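Local coordinates for protein 16S rRNA (adenine(1408)-N(1))-methyltransferase (Escherichia coli, PDB 3P2E) that methylates the N1 position of adenine 1408 in 16S rRNA of assembled 30S subunits, using S-adenosyl-L-methionine, and so confers resistance to various aminoglycosides, at residues E19-F24 with N48-G53; D25-D30 with K95-S100; I115-D120 with E166-E171; F177-V182 with F210-H215. All blocks are in the same frame, centred on the assembly; numbering follows the deposited sequence.

How the interactions relate
Interactions 1 and 2 touch each other through the neighbouring strands 49-54 and 26-31, and interaction 2 reaches the middle of the Rossmann-like methyltransferase sheet. Strand 26-31 lies between strands 49-54 and 98-104, and helix 14-21 leads into it. Interaction 2 is buried and runs on backbone and polar side-chain bonds. Interaction 1 is partly buried and apolar, a helix end and turn laid on the neighbouring strand. Interaction 4 lies at the far edge of the sheet, pairing its last two strands, with polar bonds on its exposed face. Interaction 3 lies beside it and buries less surface; a loop packs on helix 166-175 and a water adds a polar link. Y168 of interaction 3 packs on I179 of interaction 4.

Interaction 1 (E19-F24 with N48-G53); sequences EIIGQF and NTFYIG
The ring of F24 lies between Q23 CB, over one face, and F50 CA, over the opposite face. Both are offset toward the rim, and N48 C sits at its edge, in plane. The F24 and F50 rings meet obliquely, with planes 39° apart and centroids 5.5 Å apart. Their closest atoms are F24 CE2 and F50 CD1, at 3.7 Å.

The F50 ring also takes two isoleucine methyls from the end of helix 14-21. I21 CD1 comes to 3.2 Å from F50 CD2, and its side chain crosses that of F50 at about a right angle. I20 CG2 lies 3.3 Å from F50 CE1, at the outer end of the ring. Both approaches are tight. F50 CG is anti to its backbone N (chi1 -173°), which carries the ring from strand 49-54 toward the helix.

A type I turn from I21 to F24 is closed by F24 N donating to I21 O at 3.0 Å. Beyond the pair, F50 also touches V81 of strand 80-83, and I21 touches V27 of strand 26-31. The contacts of I20, I21 and F24 with F50 are apolar, consistent with the helix end being held on the sheet by hydrocarbon packing.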
loop_
_atom_site.group_PDB
_atom_site.type_symbol
_atom_site.label_atom_id
_atom_site.label_comp_id
_atom_site.label_asym_id
_atom_site.label_seq_id
_atom_site.Cartn_x
_atom_site.Cartn_y
_atom_site.Cartn_z
ATOM N N GLU A 19 5.347 18.205 -9.187
ATOM C CA GLU A 19 5.272 18.372 -10.633
ATOM C C GLU A 19 4.724 17.104 -11.283
ATOM O O GLU A 19 3.869 17.167 -12.166
ATOM C CB GLU A 19 6.663 18.705 -11.188
ATOM C CG GLU A 19 6.678 19.178 -12.637
ATOM C CD GLU A 19 6.655 18.038 -13.637
ATOM O OE1 GLU A 19 6.560 18.317 -14.851
ATOM O OE2 GLU A 19 6.738 16.865 -13.214
ATOM N N ILE A 20 5.218 15.954 -10.834
ATOM C CA ILE A 20 4.776 14.668 -11.364
ATOM C C ILE A 20 3.295 14.444 -11.062
ATOM O O ILE A 20 2.532 14.031 -11.935
ATOM C CB ILE A 20 5.590 13.511 -10.752
ATOM C CG1 ILE A 20 7.078 13.707 -11.049
ATOM C CG2 ILE A 20 5.104 12.182 -11.306
ATOM C CD1 ILE A 20 7.410 13.797 -12.525
ATOM N N ILE A 21 2.898 14.720 -9.824
ATOM C CA ILE A 21 1.508 14.555 -9.402
ATOM C C ILE A 21 0.567 15.409 -10.258
ATOM O O ILE A 21 -0.607 15.077 -10.430
ATOM C CB ILE A 21 1.313 14.981 -7.925
ATOM C CG1 ILE A 21 2.281 14.220 -7.019
ATOM C CG2 ILE A 21 -0.123 14.725 -7.493
ATOM C CD1 ILE A 21 2.093 12.734 -7.033
ATOM N N GLY A 22 1.099 16.504 -10.791
ATOM C CA GLY A 22 0.310 17.417 -11.601
ATOM C C GLY A 22 -0.529 16.857 -12.735
ATOM O O GLY A 22 -1.620 17.363 -12.998
ATOM N N GLN A 23 -0.039 15.829 -13.419
ATOM C CA GLN A 23 -0.787 15.255 -14.533
ATOM C C GLN A 23 -1.786 14.184 -14.118
ATOM O O GLN A 23 -2.325 13.476 -14.968
ATOM C CB GLN A 23 0.171 14.675 -15.573
ATOM C CG GLN A 23 1.053 15.707 -16.246
ATOM C CD GLN A 23 1.729 15.163 -17.486
ATOM O OE1 GLN A 23 1.065 14.773 -18.446
ATOM N NE2 GLN A 23 3.057 15.129 -17.471
ATOM N N PHE A 24 -2.039 14.073 -12.818
ATOM C CA PHE A 24 -2.971 13.071 -12.308
ATOM C C PHE A 24 -3.976 13.691 -11.346
ATOM O O PHE A 24 -3.663 14.647 -10.638
ATOM C CB PHE A 24 -2.187 11.962 -11.603
ATOM C CG PHE A 24 -1.181 11.293 -12.489
ATOM C CD1 PHE A 24 -1.573 10.303 -13.384
ATOM C CD2 PHE A 24 0.150 11.694 -12.471
ATOM C CE1 PHE A 24 -0.657 9.723 -14.255
ATOM C CE2 PHE A 24 1.078 11.121 -13.336
ATOM C CZ PHE A 24 0.674 10.135 -14.230
ATOM N N ASN A 48 -5.121 7.839 -14.534
ATOM C CA ASN A 48 -5.457 9.148 -13.978
ATOM C C ASN A 48 -5.146 9.152 -12.481
ATOM O O ASN A 48 -5.553 10.053 -11.745
ATOM C CB ASN A 48 -6.934 9.478 -14.197
ATOM C CG ASN A 48 -7.236 10.961 -14.013
ATOM O OD1 ASN A 48 -8.396 11.360 -13.897
ATOM N ND2 ASN A 48 -6.191 11.785 -13.997
ATOM N N THR A 49 -4.435 8.121 -12.037
ATOM C CA THR A 49 -4.028 8.013 -10.640
ATOM C C THR A 49 -2.521 7.798 -10.601
ATOM O O THR A 49 -1.971 7.009 -11.382
ATOM C CB THR A 49 -4.714 6.829 -9.918
ATOM O OG1 THR A 49 -6.124 7.076 -9.814
ATOM C CG2 THR A 49 -4.134 6.651 -8.513
ATOM N N PHE A 50 -1.849 8.518 -9.707
ATOM C CA PHE A 50 -0.409 8.361 -9.562
ATOM C C PHE A 50 -0.213 7.382 -8.416
ATOM O O PHE A 50 -0.693 7.615 -7.305
ATOM C CB PHE A 50 0.268 9.688 -9.236
ATOM C CG PHE A 50 1.765 9.604 -9.235
ATOM C CD1 PHE A 50 2.455 9.363 -10.416
ATOM C CD2 PHE A 50 2.485 9.723 -8.050
ATOM C CE1 PHE A 50 3.846 9.238 -10.423
ATOM C CE2 PHE A 50 3.873 9.600 -8.043
ATOM C CZ PHE A 50 4.556 9.357 -9.234
ATOM N N TYR A 51 0.484 6.284 -8.698
ATOM C CA TYR A 51 0.725 5.239 -7.712
ATOM C C TYR A 51 2.095 5.295 -7.051
ATOM O O TYR A 51 3.128 5.340 -7.719
ATOM C CB TYR A 51 0.509 3.871 -8.366
ATOM C CG TYR A 51 -0.949 3.610 -8.677
ATOM C CD1 TYR A 51 -1.798 3.066 -7.713
ATOM C CD2 TYR A 51 -1.498 3.980 -9.905
ATOM C CE1 TYR A 51 -3.159 2.901 -7.961
ATOM C CE2 TYR A 51 -2.858 3.822 -10.162
ATOM C CZ TYR A 51 -3.679 3.283 -9.187
ATOM O OH TYR A 51 -5.024 3.134 -9.428
ATOM N N ILE A 52 2.079 5.288 -5.724
ATOM C CA ILE A 52 3.297 5.345 -4.933
ATOM C C ILE A 52 3.412 4.089 -4.090
ATOM O O ILE A 52 2.609 3.869 -3.185
ATOM C CB ILE A 52 3.287 6.566 -3.997
ATOM C CG1 ILE A 52 3.121 7.843 -4.825
ATOM C CG2 ILE A 52 4.585 6.620 -3.184
ATOM C CD1 ILE A 52 2.985 9.103 -3.987
ATOM N N GLY A 53 4.407 3.265 -4.404
ATOM C CA GLY A 53 4.623 2.035 -3.663
ATOM C C GLY A 53 5.817 2.210 -2.749
ATOM O O GLY A 53 6.909 2.542 -3.207
#

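Interaction 2 (D25-D30 with K95-S100)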
loop_
_atom_site.group_PDB
_atom_site.type_symbol
_atom_site.label_atom_id
_atom_site.label_comp_id
_atom_site.label_asym_id
_atom_site.label_seq_id
_atom_site.Cartn_x
_atom_site.Cartn_y
_atom_site.Cartn_z
ATOM N N ASP A 25 -5.188 13.151 -11.324
ATOM C CA ASP A 25 -6.214 13.677 -10.434
ATOM C C ASP A 25 -6.231 13.037 -9.055
ATOM O O ASP A 25 -6.784 13.613 -8.121
ATOM C CB ASP A 25 -7.598 13.534 -11.062
ATOM C CG ASP A 25 -7.863 14.577 -12.124
ATOM O OD1 ASP A 25 -7.266 15.669 -12.039
ATOM O OD2 ASP A 25 -8.681 14.313 -13.027
ATOM N N ARG A 26 -5.634 11.853 -8.926
ATOM C CA ARG A 26 -5.607 11.154 -7.643
ATOM C C ARG A 26 -4.225 10.582 -7.357
ATOM O O ARG A 26 -3.418 10.387 -8.265
ATOM C CB ARG A 26 -6.612 9.994 -7.628
ATOM C CG ARG A 26 -8.046 10.382 -7.930
ATOM C CD ARG A 26 -8.978 9.176 -7.937
ATOM N NE ARG A 26 -9.356 8.732 -6.595
ATOM C CZ ARG A 26 -8.601 7.978 -5.799
ATOM N NH1 ARG A 26 -7.405 7.564 -6.198
ATOM N NH2 ARG A 26 -9.048 7.637 -4.597
ATOM N N VAL A 27 -3.965 10.324 -6.083
ATOM C CA VAL A 27 -2.703 9.734 -5.653
ATOM C C VAL A 27 -3.031 8.564 -4.729
ATOM O O VAL A 27 -3.804 8.708 -3.784
ATOM C CB VAL A 27 -1.824 10.751 -4.872
ATOM C CG1 VAL A 27 -0.599 10.044 -4.284
ATOM C CG2 VAL A 27 -1.385 11.872 -5.794
ATOM N N HIS A 28 -2.451 7.402 -5.015
ATOM C CA HIS A 28 -2.677 6.221 -4.198
ATOM C C HIS A 28 -1.344 5.744 -3.635
ATOM O O HIS A 28 -0.366 5.643 -4.367
ATOM C CB HIS A 28 -3.286 5.089 -5.036
ATOM C CG HIS A 28 -3.494 3.824 -4.265
ATOM N ND1 HIS A 28 -4.582 3.625 -3.442
ATOM C CD2 HIS A 28 -2.715 2.724 -4.133
ATOM C CE1 HIS A 28 -4.464 2.456 -2.835
ATOM N NE2 HIS A 28 -3.339 1.891 -3.236
ATOM N N ILE A 29 -1.311 5.460 -2.337
ATOM C CA ILE A 29 -0.099 4.960 -1.698
ATOM C C ILE A 29 -0.316 3.521 -1.238
ATOM O O ILE A 29 -1.326 3.211 -0.604
ATOM C CB ILE A 29 0.304 5.804 -0.456
ATOM C CG1 ILE A 29 0.782 7.192 -0.895
ATOM C CG2 ILE A 29 1.415 5.087 0.326
ATOM C CD1 ILE A 29 1.187 8.113 0.262
ATOM N N ASP A 30 0.624 2.647 -1.583
ATOM C CA ASP A 30 0.571 1.250 -1.169
ATOM C C ASP A 30 1.799 1.056 -0.284
ATOM O O ASP A 30 2.936 1.056 -0.771
ATOM C CB ASP A 30 0.620 0.321 -2.386
ATOM C CG ASP A 30 0.474 -1.144 -2.010
ATOM O OD1 ASP A 30 -0.371 -1.449 -1.142
ATOM O OD2 ASP A 30 1.195 -1.991 -2.589
ATOM N N LYS A 95 3.507 13.658 3.158
ATOM C CA LYS A 95 2.469 14.105 4.076
ATOM C C LYS A 95 1.293 14.766 3.361
ATOM O O LYS A 95 1.485 15.588 2.461
ATOM C CB LYS A 95 3.063 15.079 5.099
ATOM C CG LYS A 95 3.745 14.403 6.277
ATOM C CD LYS A 95 4.680 13.301 5.825
ATOM C CE LYS A 95 5.241 12.538 7.009
ATOM N NZ LYS A 95 5.955 11.311 6.572
ATOM N N ASN A 96 0.081 14.376 3.756
ATOM C CA ASN A 96 -1.155 14.947 3.215
ATOM C C ASN A 96 -1.206 14.935 1.689
ATOM O O ASN A 96 -1.606 15.920 1.067
ATOM C CB ASN A 96 -1.295 16.384 3.732
ATOM C CG ASN A 96 -2.651 16.990 3.436
ATOM O OD1 ASN A 96 -3.684 16.435 3.804
ATOM N ND2 ASN A 96 -2.652 18.144 2.778
ATOM N N ILE A 97 -0.843 13.809 1.085
ATOM C CA ILE A 97 -0.810 13.719 -0.375
ATOM C C ILE A 97 -1.722 12.670 -1.020
ATOM O O ILE A 97 -2.083 12.794 -2.192
ATOM C CB ILE A 97 0.639 13.422 -0.842
ATOM C CG1 ILE A 97 0.796 13.690 -2.337
ATOM C CG2 ILE A 97 0.979 11.962 -0.566
ATOM C CD1 ILE A 97 2.206 13.430 -2.849
ATOM N N ALA A 98 -2.101 11.645 -0.266
ATOM C CA ALA A 98 -2.897 10.559 -0.835
ATOM C C ALA A 98 -4.418 10.580 -0.729
ATOM O O ALA A 98 -4.989 10.918 0.304
ATOM C CB ALA A 98 -2.379 9.233 -0.297
ATOM N N ASP A 99 -5.065 10.193 -1.827
ATOM C CA ASP A 99 -6.519 10.099 -1.878
ATOM C C ASP A 99 -6.916 8.736 -1.313
ATOM O O ASP A 99 -8.053 8.536 -0.880
ATOM C CB ASP A 99 -7.010 10.205 -3.326
ATOM C CG ASP A 99 -6.850 11.591 -3.888
ATOM O OD1 ASP A 99 -7.743 12.435 -3.641
ATOM O OD2 ASP A 99 -5.834 11.847 -4.564
ATOM N N SER A 100 -5.970 7.800 -1.325
ATOM C CA SER A 100 -6.217 6.454 -0.823
ATOM C C SER A 100 -4.923 5.788 -0.377
ATOM O O SER A 100 -3.859 6.041 -0.940
ATOM C CB SER A 100 -6.894 5.602 -1.899
ATOM O OG SER A 100 -6.163 5.629 -3.114
HETATM O O HOH W 1 -8.810 13.841 -5.869
#
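V27 O is gripped by two backbone N-H groups of the other segment. D99 N donates to V27 O at 2.8 Å, in the carbonyl plane, and S100 N adds a weak bond to V27 O at 3.4 Å. This is where strands 26-31 and 98-104 begin to pair in parallel, in the central sheet of a Rossmann-like methyltransferase. H28 and S100 form the bridge, and I29 N closes it with a straight bond to S100 O (3.0 Å, 171°).

The chain turns a corner at D99, and the D99 side chain points toward strand 26-31. D99 OD2 accepts from V27 N at 2.8 Å, on its anti side and 16° out of the carboxylate plane. K130 makes a salt bridge to the same oxygen, which probably steadies its negative charge. D99 OD1 takes a water that also donates to D25 O. The R26 guanidinium lies with one face over D99 CB, and its edge is turned to S100 OG.

On the face opposite H28, I29 CD1 packs on A98 CB at 3.8 Å and on I97 CG2. With chi1 at 178° the H28 ring swings away from its own backbone N, and the edge of the ring faces S100 OG. H28 NE2 bonds to S102 OG. At the other nitrogen, S100 OG lies in the ring plane, 2.6 Å from H28 ND1, in a hydrogen bond whose donor may be either group.

Interaction 3 (I115-D120 with E166-E171); sequences IKPNRD and EQYKAE
P117 and E171 make the closest approach, a carboxylate oxygen against a proline methylene, with P117 CD 3.0 Å from E171 OE2. The two side chains cross at about a right angle. The E171 chain is extended beyond CG (chi2 159°) and lays OE2 beside P117 CD.

Carbon packing surrounds this approach. E171 CB reaches P117 CG at 3.9 Å. Y168 CE1 lies 4.0 Å from P117 CD, and the ring meets the proline obliquely.

Two backbone oxygens also touch carbon. Y168 CE1 is 3.8 Å from I115 O, and R119 CG lies 3.9 Å from E171 O.

The polar link goes through water. One water donates to E171 OE2 at 2.6 Å and to K116 O at 3.2 Å, so the carboxylate reaches the loop backbone indirectly. K116 NZ turns the other way and bonds to P117 O, above the carbonyl plane. Y168 OH bonds to V114 O, which fixes the far end of the ring.

The peptide before P117 is cis, and N118 OD1 accepts from I121 N. The contact is thus a cis-proline turn between helices 108-115 and 119-126, the second N-capped by N118, packed against helix 166-175.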
loop_
_atom_site.group_PDB
_atom_site.type_symbol
_atom_site.label_atom_id
_atom_site.label_comp_id
_atom_site.label_asym_id
_atom_site.label_seq_id
_atom_site.Cartn_x
_atom_site.Cartn_y
_atom_site.Cartn_z
ATOM N N ILE A 115 -2.426 -5.120 13.049
ATOM C CA ILE A 115 -3.238 -5.993 13.898
ATOM C C ILE A 115 -3.317 -5.690 15.393
ATOM O O ILE A 115 -4.369 -5.896 16.008
ATOM C CB ILE A 115 -2.795 -7.470 13.746
ATOM C CG1 ILE A 115 -2.794 -7.864 12.268
ATOM C CG2 ILE A 115 -3.733 -8.384 14.523
ATOM C CD1 ILE A 115 -4.090 -7.608 11.568
ATOM N N LYS A 116 -2.225 -5.210 15.982
ATOM C CA LYS A 116 -2.205 -4.933 17.420
ATOM C C LYS A 116 -3.350 -4.042 17.910
ATOM O O LYS A 116 -4.127 -4.446 18.776
ATOM C CB LYS A 116 -0.851 -4.338 17.828
ATOM C CG LYS A 116 -0.641 -4.267 19.335
ATOM C CD LYS A 116 0.801 -3.921 19.685
ATOM C CE LYS A 116 1.170 -2.507 19.262
ATOM N NZ LYS A 116 0.438 -1.477 20.052
ATOM N N PRO A 117 -3.457 -2.809 17.392
ATOM C CA PRO A 117 -2.608 -2.152 16.394
ATOM C C PRO A 117 -1.638 -1.217 17.110
ATOM O O PRO A 117 -1.772 -0.981 18.311
ATOM C CB PRO A 117 -3.614 -1.376 15.566
ATOM C CG PRO A 117 -4.539 -0.866 16.638
ATOM C CD PRO A 117 -4.733 -2.081 17.537
ATOM N N ASN A 118 -0.669 -0.688 16.373
ATOM C CA ASN A 118 0.299 0.248 16.933
ATOM C C ASN A 118 -0.270 1.620 16.577
ATOM O O ASN A 118 -0.195 2.046 15.423
ATOM C CB ASN A 118 1.664 0.048 16.269
ATOM C CG ASN A 118 2.760 0.870 16.917
ATOM O OD1 ASN A 118 2.626 2.079 17.101
ATOM N ND2 ASN A 118 3.862 0.214 17.259
ATOM N N ARG A 119 -0.844 2.307 17.562
ATOM C CA ARG A 119 -1.456 3.607 17.308
ATOM C C ARG A 119 -0.524 4.680 16.762
ATOM O O ARG A 119 -0.882 5.397 15.828
ATOM C CB ARG A 119 -2.152 4.123 18.571
ATOM C CG ARG A 119 -3.363 3.293 18.984
ATOM C CD ARG A 119 -4.180 4.001 20.053
ATOM N NE ARG A 119 -3.407 4.250 21.266
ATOM C CZ ARG A 119 -2.996 3.302 22.100
ATOM N NH1 ARG A 119 -3.283 2.030 21.857
ATOM N NH2 ARG A 119 -2.294 3.625 23.178
ATOM N N ASP A 120 0.673 4.791 17.328
ATOM C CA ASP A 120 1.617 5.804 16.873
ATOM C C ASP A 120 2.004 5.593 15.413
ATOM O O ASP A 120 1.992 6.536 14.621
ATOM C CB ASP A 120 2.868 5.806 17.755
ATOM C CG ASP A 120 3.871 6.868 17.344
ATOM O OD1 ASP A 120 3.493 8.059 17.263
ATOM O OD2 ASP A 120 5.045 6.517 17.105
ATOM N N GLU A 166 -15.319 -3.184 19.310
ATOM C CA GLU A 166 -15.312 -1.766 19.633
ATOM C C GLU A 166 -13.904 -1.287 19.972
ATOM O O GLU A 166 -13.521 -0.172 19.621
ATOM C CB GLU A 166 -16.250 -1.489 20.811
ATOM C CG GLU A 166 -17.685 -1.945 20.585
ATOM C CD GLU A 166 -18.302 -1.339 19.338
ATOM O OE1 GLU A 166 -18.364 -0.094 19.247
ATOM O OE2 GLU A 166 -18.727 -2.108 18.450
ATOM N N GLN A 167 -13.132 -2.131 20.652
ATOM C CA GLN A 167 -11.767 -1.772 21.026
ATOM C C GLN A 167 -10.896 -1.504 19.802
ATOM O O GLN A 167 -10.176 -0.509 19.755
ATOM C CB GLN A 167 -11.122 -2.879 21.868
ATOM C CG GLN A 167 -11.772 -3.109 23.224
ATOM C CD GLN A 167 -10.972 -4.060 24.100
ATOM O OE1 GLN A 167 -10.658 -5.182 23.694
ATOM N NE2 GLN A 167 -10.638 -3.616 25.309
ATOM N N TYR A 168 -10.955 -2.393 18.816
ATOM C CA TYR A 168 -10.150 -2.218 17.611
ATOM C C TYR A 168 -10.595 -0.971 16.851
ATOM O O TYR A 168 -9.767 -0.181 16.395
ATOM C CB TYR A 168 -10.262 -3.445 16.697
ATOM C CG TYR A 168 -9.295 -3.408 15.531
ATOM C CD1 TYR A 168 -7.931 -3.638 15.722
ATOM C CD2 TYR A 168 -9.738 -3.101 14.245
ATOM C CE1 TYR A 168 -7.030 -3.562 14.655
ATOM C CE2 TYR A 168 -8.849 -3.019 13.175
ATOM C CZ TYR A 168 -7.499 -3.249 13.385
ATOM O OH TYR A 168 -6.624 -3.139 12.327
ATOM N N LYS A 169 -11.905 -0.787 16.729
ATOM C CA LYS A 169 -12.436 0.370 16.018
ATOM C C LYS A 169 -12.008 1.675 16.681
ATOM O O LYS A 169 -11.663 2.645 16.002
ATOM C CB LYS A 169 -13.964 0.294 15.959
ATOM C CG LYS A 169 -14.598 1.293 15.001
ATOM C CD LYS A 169 -16.101 1.070 14.884
ATOM C CE LYS A 169 -16.729 2.048 13.900
ATOM N NZ LYS A 169 -18.197 1.825 13.748
ATOM N N ALA A 170 -12.028 1.701 18.010
ATOM C CA ALA A 170 -11.644 2.898 18.748
ATOM C C ALA A 170 -10.163 3.202 18.592
ATOM O O ALA A 170 -9.771 4.359 18.445
ATOM C CB ALA A 170 -11.987 2.737 20.224
ATOM N N GLU A 171 -9.342 2.158 18.637
ATOM C CA GLU A 171 -7.900 2.317 18.494
ATOM C C GLU A 171 -7.560 2.881 17.123
ATOM O O GLU A 171 -6.740 3.795 17.007
ATOM C CB GLU A 171 -7.209 0.971 18.721
ATOM C CG GLU A 171 -7.256 0.539 20.181
ATOM C CD GLU A 171 -7.063 -0.953 20.379
ATOM O OE1 GLU A 171 -6.901 -1.373 21.544
ATOM O OE2 GLU A 171 -7.085 -1.707 19.384
HETATM O O HOH W 2 -7.245 -4.285 19.632
#

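Interaction 4 (F177-V182 with F210-H215)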
loop_
_atom_site.group_PDB
_atom_site.type_symbol
_atom_site.label_atom_id
_atom_site.label_comp_id
_atom_site.label_asym_id
_atom_site.label_seq_id
_atom_site.Cartn_x
_atom_site.Cartn_y
_atom_site.Cartn_z
ATOM N N PHE A 177 -8.054 6.536 11.526
ATOM C CA PHE A 177 -8.752 5.618 10.627
ATOM C C PHE A 177 -10.154 5.255 11.118
ATOM O O PHE A 177 -10.320 4.653 12.182
ATOM C CB PHE A 177 -7.919 4.348 10.432
ATOM C CG PHE A 177 -6.617 4.583 9.715
ATOM C CD1 PHE A 177 -6.602 4.892 8.360
ATOM C CD2 PHE A 177 -5.406 4.508 10.399
ATOM C CE1 PHE A 177 -5.400 5.124 7.693
ATOM C CE2 PHE A 177 -4.198 4.738 9.743
ATOM C CZ PHE A 177 -4.196 5.048 8.383
ATOM N N ARG A 178 -11.159 5.620 10.325
ATOM C CA ARG A 178 -12.556 5.347 10.652
ATOM C C ARG A 178 -13.048 4.138 9.857
ATOM O O ARG A 178 -13.270 4.230 8.650
ATOM C CB ARG A 178 -13.410 6.562 10.307
ATOM C CG ARG A 178 -13.046 7.832 11.059
ATOM C CD ARG A 178 -13.569 7.797 12.481
ATOM N NE ARG A 178 -13.439 9.099 13.128
ATOM C CZ ARG A 178 -13.988 9.409 14.298
ATOM N NH1 ARG A 178 -14.710 8.506 14.953
ATOM N NH2 ARG A 178 -13.822 10.622 14.808
ATOM N N ILE A 179 -13.223 3.013 10.538
ATOM C CA ILE A 179 -13.681 1.792 9.886
ATOM C C ILE A 179 -15.120 1.908 9.388
ATOM O O ILE A 179 -16.028 2.225 10.161
ATOM C CB ILE A 179 -13.608 0.579 10.846
ATOM C CG1 ILE A 179 -12.164 0.353 11.300
ATOM C CG2 ILE A 179 -14.135 -0.671 10.150
ATOM C CD1 ILE A 179 -12.009 -0.782 12.305
ATOM N N ASP A 180 -15.323 1.658 8.097
ATOM C CA ASP A 180 -16.664 1.699 7.522
ATOM C C ASP A 180 -17.151 0.298 7.177
ATOM O O ASP A 180 -18.358 0.054 7.075
ATOM C CB ASP A 180 -16.692 2.559 6.261
ATOM C CG ASP A 180 -16.435 4.015 6.550
ATOM O OD1 ASP A 180 -17.016 4.533 7.527
ATOM O OD2 ASP A 180 -15.667 4.641 5.794
ATOM N N ASP A 181 -16.216 -0.630 7.002
ATOM C CA ASP A 181 -16.588 -1.997 6.670
ATOM C C ASP A 181 -15.500 -3.012 6.995
ATOM O O ASP A 181 -14.313 -2.708 6.918
ATOM C CB ASP A 181 -16.923 -2.103 5.181
ATOM C CG ASP A 181 -17.474 -3.464 4.804
ATOM O OD1 ASP A 181 -18.626 -3.763 5.184
ATOM O OD2 ASP A 181 -16.756 -4.240 4.136
ATOM N N VAL A 182 -15.925 -4.215 7.370
ATOM C CA VAL A 182 -15.008 -5.316 7.659
ATOM C C VAL A 182 -15.566 -6.517 6.903
ATOM O O VAL A 182 -16.695 -6.941 7.145
ATOM C CB VAL A 182 -14.942 -5.653 9.163
ATOM C CG1 VAL A 182 -14.049 -6.877 9.384
ATOM C CG2 VAL A 182 -14.398 -4.466 9.937
ATOM N N PHE A 210 -8.915 -10.840 5.718
ATOM C CA PHE A 210 -9.813 -9.839 6.274
ATOM C C PHE A 210 -9.490 -8.455 5.752
ATOM O O PHE A 210 -8.333 -8.035 5.759
ATOM C CB PHE A 210 -9.708 -9.839 7.801
ATOM C CG PHE A 210 -10.038 -11.160 8.422
ATOM C CD1 PHE A 210 -11.363 -11.568 8.554
ATOM C CD2 PHE A 210 -9.023 -12.020 8.826
ATOM C CE1 PHE A 210 -11.669 -12.821 9.079
ATOM C CE2 PHE A 210 -9.321 -13.274 9.350
ATOM C CZ PHE A 210 -10.645 -13.673 9.476
ATOM N N ARG A 211 -10.512 -7.750 5.284
ATOM C CA ARG A 211 -10.299 -6.399 4.798
ATOM C C ARG A 211 -11.019 -5.418 5.694
ATOM O O ARG A 211 -12.238 -5.481 5.836
ATOM C CB ARG A 211 -10.812 -6.217 3.369
ATOM C CG ARG A 211 -10.686 -4.768 2.869
ATOM C CD ARG A 211 -11.120 -4.634 1.421
ATOM N NE ARG A 211 -12.547 -4.895 1.261
ATOM C CZ ARG A 211 -13.106 -5.316 0.131
ATOM N NH1 ARG A 211 -12.356 -5.531 -0.941
ATOM N NH2 ARG A 211 -14.417 -5.514 0.071
ATOM N N VAL A 212 -10.251 -4.534 6.317
ATOM C CA VAL A 212 -10.810 -3.488 7.156
ATOM C C VAL A 212 -10.637 -2.253 6.281
ATOM O O VAL A 212 -9.523 -1.913 5.893
ATOM C CB VAL A 212 -10.016 -3.323 8.471
ATOM C CG1 VAL A 212 -10.503 -2.100 9.227
ATOM C CG2 VAL A 212 -10.192 -4.560 9.335
ATOM N N SER A 213 -11.741 -1.597 5.942
ATOM C CA SER A 213 -11.657 -0.426 5.083
ATOM C C SER A 213 -12.498 0.708 5.636
ATOM O O SER A 213 -13.352 0.490 6.497
ATOM C CB SER A 213 -12.118 -0.781 3.664
ATOM O OG SER A 213 -13.433 -1.307 3.663
ATOM N N GLY A 214 -12.251 1.914 5.140
ATOM C CA GLY A 214 -12.997 3.068 5.609
ATOM C C GLY A 214 -12.392 4.363 5.112
ATOM O O GLY A 214 -11.769 4.394 4.050
ATOM N N HIS A 215 -12.576 5.441 5.870
ATOM C CA HIS A 215 -12.030 6.733 5.480
ATOM C C HIS A 215 -11.102 7.267 6.558
ATOM O O HIS A 215 -11.174 6.847 7.710
ATOM C CB HIS A 215 -13.154 7.748 5.204
ATOM C CG HIS A 215 -14.056 8.003 6.374
ATOM N ND1 HIS A 215 -14.994 7.091 6.805
ATOM C CD2 HIS A 215 -14.177 9.079 7.187
ATOM C CE1 HIS A 215 -15.657 7.594 7.831
ATOM N NE2 HIS A 215 -15.180 8.801 8.082
HETATM O O HOH W 3 -13.919 -4.017 3.825
HETATM O O HOH W 4 -16.638 -4.241 1.596
#
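R211 O takes a CA-H...O contact from V182 CA at 3.3 Å. Its side chain works through water. One water accepts from R211 NE and lies within bonding distance of D181 OD2 and S213 OG. A second joins R211 NH2 to D181 OD2, so the two charged side chains are linked through water, their charged atoms not in contact.

V212 is next, turned to the other face. V212 CG1 packs on I179 CG1 at 3.6 Å, and V212 CG2 meets V182 CG2.

S213 pairs with a classic beta bulge. S213 O accepts from both D180 N (2.8 Å) and D181 N (3.1 Å), the first in the carbonyl plane on a lone pair. S213 N returns a bond to D181 O at 3.0 Å. The extra residue shifts the antiparallel register by one.

G214, with no side chain, lies close to R178: G214 CA makes a CA-H...O contact with R178 O at 3.3 Å.

H215 completes the strand. Its backbone exchanges bonds with R178. Chi1 of 60° places the ring between backbone N and carbonyl carbon. R178 CB lies over a face of the H215 ring, 3.7 Å from its centroid, a CH-pi contact. H215 ND1 donates to the syn lone pair of D180 OD2 at 2.7 Å, with carboxylate and ring nearly coplanar.

Strand 209-215 lies between strands 133-139 and 178-185. Helices 160-164 and 166-175 cover V182 and I179, and F163 also packs on V212.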